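Local coordinates for protein aspartate--tRNA(Asp/Asn) ligase (Thermus thermophilus, PDB 1N9W) that attaches aspartate to both tRNA(Asp) and tRNA(Asn), first activating the amino acid with ATP and then transferring it to the acceptor end of the tRNA, at residues P55-V66 against V77-A88. Numbering follows the deposited sequence.
Sequences PESALRVRGLVV and VQAKEVEVLSPA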
ATOM      1  N   PRO B  55       8.997 -31.836  12.239  1.00 19.74           N
ATOM      2  CA  PRO B  55       8.230 -30.616  12.498  1.00 19.25           C
ATOM      3  C   PRO B  55       8.482 -29.637  11.345  1.00 20.34           C
ATOM      4  O   PRO B  55       9.552 -29.661  10.721  1.00 19.81           O
ATOM      5  CB  PRO B  55       8.808 -30.114  13.819  1.00 18.53           C
ATOM      6  CG  PRO B  55       9.210 -31.380  14.510  1.00 21.21           C
ATOM      7  CD  PRO B  55       9.821 -32.205  13.405  1.00 18.13           C
ATOM      8  N   GLU B  56       7.493 -28.789  11.086  1.00 19.09           N
ATOM      9  CA  GLU B  56       7.520 -27.790  10.024  1.00 20.00           C
ATOM     10  C   GLU B  56       7.292 -28.376   8.631  1.00 18.74           C
ATOM     11  O   GLU B  56       7.550 -27.721   7.622  1.00 22.41           O
ATOM     12  CB  GLU B  56       8.818 -26.959  10.058  1.00 19.70           C
ATOM     13  CG  GLU B  56       8.862 -25.909  11.180  1.00 19.93           C
ATOM     14  CD  GLU B  56       7.567 -25.099  11.312  1.00 22.52           C
ATOM     15  OE1 GLU B  56       7.034 -24.620  10.283  1.00 22.18           O
ATOM     16  OE2 GLU B  56       7.079 -24.940  12.452  1.00 20.08           O
ATOM     17  N   SER B  57       6.825 -29.618   8.565  1.00 18.56           N
ATOM     18  CA  SER B  57       6.521 -30.218   7.267  1.00 18.85           C
ATOM     19  C   SER B  57       5.154 -29.654   6.894  1.00 18.55           C
ATOM     20  O   SER B  57       4.326 -29.386   7.776  1.00 18.82           O
ATOM     21  CB  SER B  57       6.434 -31.747   7.364  1.00 18.77           C
ATOM     22  OG  SER B  57       7.715 -32.350   7.342  1.00 19.73           O
ATOM     23  N   ALA B  58       4.917 -29.447   5.603  1.00 18.51           N
ATOM     24  CA  ALA B  58       3.627 -28.938   5.149  1.00 17.30           C
ATOM     25  C   ALA B  58       2.717 -30.152   5.024  1.00 18.35           C
ATOM     26  O   ALA B  58       3.098 -31.161   4.429  1.00 16.19           O
ATOM     27  CB  ALA B  58       3.774 -28.236   3.807  1.00 15.83           C
ATOM     28  N   LEU B  59       1.517 -30.052   5.583  1.00 18.51           N
ATOM     29  CA  LEU B  59       0.580 -31.170   5.564  1.00 19.74           C
ATOM     30  C   LEU B  59      -0.841 -30.857   5.128  1.00 20.60           C
ATOM     31  O   LEU B  59      -1.297 -29.712   5.127  1.00 19.59           O
ATOM     32  CB  LEU B  59       0.462 -31.764   6.966  1.00 20.50           C
ATOM     33  CG  LEU B  59       1.659 -32.117   7.827  1.00 23.63           C
ATOM     34  CD1 LEU B  59       1.125 -32.550   9.177  1.00 22.95           C
ATOM     35  CD2 LEU B  59       2.486 -33.211   7.188  1.00 23.50           C
ATOM     36  N   ARG B  60      -1.542 -31.924   4.787  1.00 19.25           N
ATOM     37  CA  ARG B  60      -2.943 -31.844   4.451  1.00 19.74           C
ATOM     38  C   ARG B  60      -3.550 -32.901   5.369  1.00 19.99           C
ATOM     39  O   ARG B  60      -3.024 -34.014   5.460  1.00 18.28           O
ATOM     40  CB  ARG B  60      -3.178 -32.210   2.988  1.00 23.13           C
ATOM     41  CG  ARG B  60      -4.635 -32.397   2.645  1.00 25.84           C
ATOM     42  CD  ARG B  60      -4.840 -32.509   1.150  1.00 29.47           C
ATOM     43  NE  ARG B  60      -6.080 -33.199   0.872  1.00 33.79           N
ATOM     44  CZ  ARG B  60      -6.248 -34.513   0.994  1.00 36.70           C
ATOM     45  NH1 ARG B  60      -5.244 -35.289   1.376  1.00 36.09           N
ATOM     46  NH2 ARG B  60      -7.442 -35.053   0.766  1.00 38.93           N
ATOM     47  N   VAL B  61      -4.611 -32.538   6.083  1.00 19.25           N
ATOM     48  CA  VAL B  61      -5.279 -33.468   6.983  1.00 20.32           C
ATOM     49  C   VAL B  61      -6.783 -33.523   6.744  1.00 21.76           C
ATOM     50  O   VAL B  61      -7.460 -32.492   6.666  1.00 21.29           O
ATOM     51  CB  VAL B  61      -5.075 -33.110   8.481  1.00 20.12           C
ATOM     52  CG1 VAL B  61      -5.958 -34.026   9.350  1.00 18.70           C
ATOM     53  CG2 VAL B  61      -3.600 -33.253   8.885  1.00 18.06           C
ATOM     54  N   ARG B  62      -7.296 -34.741   6.629  1.00 23.92           N
ATOM     55  CA  ARG B  62      -8.731 -34.962   6.439  1.00 25.88           C
ATOM     56  C   ARG B  62      -9.217 -35.709   7.677  1.00 24.29           C
ATOM     57  O   ARG B  62      -8.667 -36.749   8.037  1.00 23.70           O
ATOM     58  CB  ARG B  62      -8.978 -35.800   5.180  1.00 28.72           C
ATOM     59  CG  ARG B  62     -10.426 -36.251   5.008  1.00 37.42           C
ATOM     60  CD  ARG B  62     -10.647 -36.935   3.657  1.00 43.16           C
ATOM     61  NE  ARG B  62      -9.899 -38.197   3.509  1.00 47.39           N
ATOM     62  CZ  ARG B  62     -10.339 -39.389   3.907  1.00 47.37           C
ATOM     63  NH1 ARG B  62     -11.531 -39.504   4.483  1.00 50.26           N
ATOM     64  NH2 ARG B  62      -9.592 -40.462   3.715  1.00 47.03           N
ATOM     65  N   GLY B  63     -10.241 -35.178   8.333  1.00 23.71           N
ATOM     66  CA  GLY B  63     -10.738 -35.837   9.524  1.00 23.68           C
ATOM     67  C   GLY B  63     -11.977 -35.265  10.178  1.00 23.33           C
ATOM     68  O   GLY B  63     -12.526 -34.255   9.732  1.00 21.22           O
ATOM     69  N   LEU B  64     -12.399 -35.926  11.256  1.00 23.40           N
ATOM     70  CA  LEU B  64     -13.595 -35.557  12.015  1.00 24.55           C
ATOM     71  C   LEU B  64     -13.337 -34.567  13.150  1.00 24.41           C
ATOM     72  O   LEU B  64     -12.460 -34.788  13.990  1.00 23.81           O
ATOM     73  CB  LEU B  64     -14.223 -36.832  12.600  1.00 25.33           C
ATOM     74  CG  LEU B  64     -15.490 -36.693  13.442  1.00 27.70           C
ATOM     75  CD1 LEU B  64     -16.661 -36.400  12.513  1.00 26.79           C
ATOM     76  CD2 LEU B  64     -15.739 -37.981  14.238  1.00 28.72           C
ATOM     77  N   VAL B  65     -14.104 -33.481  13.171  1.00 24.68           N
ATOM     78  CA  VAL B  65     -13.983 -32.471  14.220  1.00 24.07           C
ATOM     79  C   VAL B  65     -14.702 -32.982  15.465  1.00 27.46           C
ATOM     80  O   VAL B  65     -15.912 -33.230  15.450  1.00 28.30           O
ATOM     81  CB  VAL B  65     -14.604 -31.114  13.779  1.00 22.43           C
ATOM     82  CG1 VAL B  65     -14.417 -30.049  14.875  1.00 20.96           C
ATOM     83  CG2 VAL B  65     -13.945 -30.646  12.473  1.00 23.71           C
ATOM     84  N   VAL B  66     -13.941 -33.145  16.541  1.00 28.88           N
ATOM     85  CA  VAL B  66     -14.464 -33.643  17.804  1.00 28.64           C
ATOM     86  C   VAL B  66     -14.180 -32.673  18.947  1.00 29.70           C
ATOM     87  O   VAL B  66     -13.093 -32.094  19.045  1.00 28.95           O
ATOM     88  CB  VAL B  66     -13.852 -35.023  18.126  1.00 31.21           C
ATOM     89  CG1 VAL B  66     -14.326 -35.511  19.486  1.00 32.09           C
ATOM     90  CG2 VAL B  66     -14.244 -36.016  17.038  1.00 29.84           C
ATOM     91  N   VAL B  77      -9.150 -32.756  15.805  1.00 24.11           N
ATOM     92  CA  VAL B  77      -9.521 -33.386  14.549  1.00 23.70           C
ATOM     93  C   VAL B  77      -8.962 -34.800  14.549  1.00 23.97           C
ATOM     94  O   VAL B  77      -7.750 -34.993  14.645  1.00 25.14           O
ATOM     95  CB  VAL B  77      -8.967 -32.645  13.309  1.00 23.39           C
ATOM     96  CG1 VAL B  77      -9.269 -33.465  12.056  1.00 24.12           C
ATOM     97  CG2 VAL B  77      -9.589 -31.265  13.178  1.00 23.16           C
ATOM     98  N   GLN B  78      -9.842 -35.789  14.464  1.00 24.26           N
ATOM     99  CA  GLN B  78      -9.399 -37.175  14.424  1.00 26.08           C
ATOM    100  C   GLN B  78      -9.154 -37.493  12.943  1.00 26.22           C
ATOM    101  O   GLN B  78     -10.088 -37.624  12.155  1.00 25.88           O
ATOM    102  CB  GLN B  78     -10.471 -38.077  15.075  1.00 26.11           C
ATOM    103  CG  GLN B  78     -10.264 -38.268  16.613  1.00 28.88           C
ATOM    104  CD  GLN B  78     -11.553 -38.491  17.422  1.00 31.34           C
ATOM    105  OE1 GLN B  78     -12.378 -39.336  17.082  1.00 31.18           O
ATOM    106  NE2 GLN B  78     -11.715 -37.733  18.506  1.00 27.20           N
ATOM    107  N   ALA B  79      -7.879 -37.589  12.573  1.00 25.84           N
ATOM    108  CA  ALA B  79      -7.485 -37.831  11.188  1.00 27.23           C
ATOM    109  C   ALA B  79      -7.898 -39.156  10.562  1.00 28.56           C
ATOM    110  O   ALA B  79      -7.713 -40.227  11.142  1.00 28.18           O
ATOM    111  CB  ALA B  79      -5.971 -37.653  11.051  1.00 26.68           C
ATOM    112  N   LYS B  80      -8.449 -39.068   9.358  1.00 29.22           N
ATOM    113  CA  LYS B  80      -8.847 -40.244   8.608  1.00 31.67           C
ATOM    114  C   LYS B  80      -7.718 -40.413   7.586  1.00 31.58           C
ATOM    115  O   LYS B  80      -7.454 -41.510   7.078  1.00 31.51           O
ATOM    116  CB  LYS B  80     -10.169 -39.990   7.868  1.00 36.19           C
ATOM    117  CG  LYS B  80     -11.226 -39.265   8.696  1.00 40.93           C
ATOM    118  CD  LYS B  80     -11.958 -40.182   9.662  1.00 45.16           C
ATOM    119  CE  LYS B  80     -12.946 -41.076   8.929  1.00 45.90           C
ATOM    120  NZ  LYS B  80     -13.698 -41.933   9.884  1.00 46.75           N
ATOM    121  N   GLU B  81      -7.039 -39.309   7.298  1.00 29.37           N
ATOM    122  CA  GLU B  81      -5.951 -39.322   6.329  1.00 30.17           C
ATOM    123  C   GLU B  81      -4.965 -38.186   6.587  1.00 27.21           C
ATOM    124  O   GLU B  81      -5.361 -37.075   6.923  1.00 25.85           O
ATOM    125  CB  GLU B  81      -6.546 -39.215   4.916  1.00 30.07           C
ATOM    126  CG  GLU B  81      -5.560 -38.892   3.799  1.00 35.46           C
ATOM    127  CD  GLU B  81      -6.217 -38.939   2.411  1.00 37.35           C
ATOM    128  OE1 GLU B  81      -7.423 -38.625   2.302  1.00 35.47           O
ATOM    129  OE2 GLU B  81      -5.514 -39.266   1.436  1.00 38.93           O
ATOM    130  N   VAL B  82      -3.680 -38.485   6.452  1.00 25.57           N
ATOM    131  CA  VAL B  82      -2.655 -37.477   6.639  1.00 24.71           C
ATOM    132  C   VAL B  82      -1.717 -37.569   5.434  1.00 24.85           C
ATOM    133  O   VAL B  82      -1.142 -38.624   5.163  1.00 25.97           O
ATOM    134  CB  VAL B  82      -1.880 -37.695   7.975  1.00 21.67           C
ATOM    135  CG1 VAL B  82      -0.777 -36.668   8.123  1.00 18.24           C
ATOM    136  CG2 VAL B  82      -2.843 -37.576   9.151  1.00 20.60           C
ATOM    137  N   GLU B  83      -1.611 -36.469   4.689  1.00 25.33           N
ATOM    138  CA  GLU B  83      -0.749 -36.398   3.505  1.00 25.09           C
ATOM    139  C   GLU B  83       0.331 -35.344   3.754  1.00 24.62           C
ATOM    140  O   GLU B  83       0.027 -34.216   4.141  1.00 23.67           O
ATOM    141  CB  GLU B  83      -1.564 -36.012   2.252  1.00 24.10           C
ATOM    142  CG  GLU B  83      -0.697 -35.856   0.985  1.00 25.24           C
ATOM    143  CD  GLU B  83      -1.463 -35.409  -0.271  1.00 25.65           C
ATOM    144  OE1 GLU B  83      -0.835 -35.336  -1.351  1.00 27.58           O
ATOM    145  OE2 GLU B  83      -2.673 -35.128  -0.197  1.00 28.26           O
ATOM    146  N   VAL B  84       1.586 -35.725   3.545  1.00 24.21           N
ATOM    147  CA  VAL B  84       2.694 -34.801   3.726  1.00 24.75           C
ATOM    148  C   VAL B  84       2.917 -34.140   2.375  1.00 24.32           C
ATOM    149  O   VAL B  84       3.323 -34.798   1.425  1.00 24.12           O
ATOM    150  CB  VAL B  84       3.977 -35.547   4.160  1.00 25.07           C
ATOM    151  CG1 VAL B  84       5.058 -34.556   4.583  1.00 23.17           C
ATOM    152  CG2 VAL B  84       3.652 -36.492   5.303  1.00 23.96           C
ATOM    153  N   LEU B  85       2.619 -32.847   2.289  1.00 22.43           N
ATOM    154  CA  LEU B  85       2.768 -32.102   1.041  1.00 21.82           C
ATOM    155  C   LEU B  85       4.221 -31.719   0.780  1.00 22.81           C
ATOM    156  O   LEU B  85       4.656 -31.630  -0.368  1.00 23.29           O
ATOM    157  CB  LEU B  85       1.908 -30.834   1.099  1.00 21.39           C
ATOM    158  CG  LEU B  85       0.425 -31.097   1.374  1.00 22.78           C
ATOM    159  CD1 LEU B  85      -0.312 -29.788   1.630  1.00 19.56           C
ATOM    160  CD2 LEU B  85      -0.173 -31.844   0.169  1.00 21.39           C
ATOM    161  N   SER B  86       4.965 -31.494   1.856  1.00 21.88           N
ATOM    162  CA  SER B  86       6.360 -31.106   1.745  1.00 20.74           C
ATOM    163  C   SER B  86       7.060 -31.384   3.063  1.00 19.54           C
ATOM    164  O   SER B  86       6.964 -30.603   4.005  1.00 20.73           O
ATOM    165  CB  SER B  86       6.461 -29.615   1.417  1.00 20.14           C
ATOM    166  OG  SER B  86       7.797 -29.202   1.308  1.00 20.88           O
ATOM    167  N   PRO B  87       7.772 -32.516   3.150  1.00 19.89           N
ATOM    168  CA  PRO B  87       8.492 -32.888   4.371  1.00 19.18           C
ATOM    169  C   PRO B  87       9.711 -32.017   4.653  1.00 20.51           C
ATOM    170  O   PRO B  87      10.483 -31.686   3.748  1.00 21.41           O
ATOM    171  CB  PRO B  87       8.881 -34.345   4.115  1.00 19.13           C
ATOM    172  CG  PRO B  87       9.077 -34.383   2.630  1.00 20.15           C
ATOM    173  CD  PRO B  87       7.905 -33.564   2.115  1.00 20.85           C
ATOM    174  N   ALA B  88       9.880 -31.636   5.911  1.00 20.54           N
ATOM    175  CA  ALA B  88      11.034 -30.836   6.283  1.00 23.24           C
ATOM    176  C   ALA B  88      12.200 -31.831   6.284  1.00 24.91           C
ATOM    177  O   ALA B  88      12.003 -33.008   6.558  1.00 22.43           O
ATOM    178  CB  ALA B  88      10.833 -30.231   7.655  1.00 24.38           C
TER
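The R62 guanidinium carries K80 CB over one face and E81 at its edge, where a salt bridge places two hydrogen bonds on OE1, 2.8 Å from R62 NE and 3.2 Å from R62 NH2. The carboxylate stands nearly upright to that plane (84°): NE meets the anti lone pair of OE1, NH2 comes from above the carboxylate. A bend at chi3 (65°) allows this side-on grip. The R60 guanidinium, on a chain extended from CG to NE, has E81 OE2 and E83 CB at its edge, in plane; its NH1 forms a salt bridge to E83 OE2 (3.0 Å), its NH2 adds a long one to E81 OE1, and E17 takes its NE. These four residues share one face; the opposite face, with L59, V61, V82 and V84, is apolar: L59 CD2 lies 3.9 Å from V84 CG1, and V61 CG1 reaches A79 CB at 4.0 Å, beside V45 of the OB-fold barrel. Main-chain hydrogen bonds pair R60 with E83, R62 with E81 and L64 with Q78. At two classic bulges R62 O accepts from K80 N and E81 N, and A58 O from L85 N and S86 N; S86 OG bonds M384 O of the second subunit. Past it, A88 N donates to S57 OG (2.7 Å). At the far end V66 CG2 packs 3.4 Å from Q78 NE2, held by E76, a tRNA-contacting residue. The charges add to the main-chain pairing; two arginines and E81, E83 and E17 probably offset one another's charge.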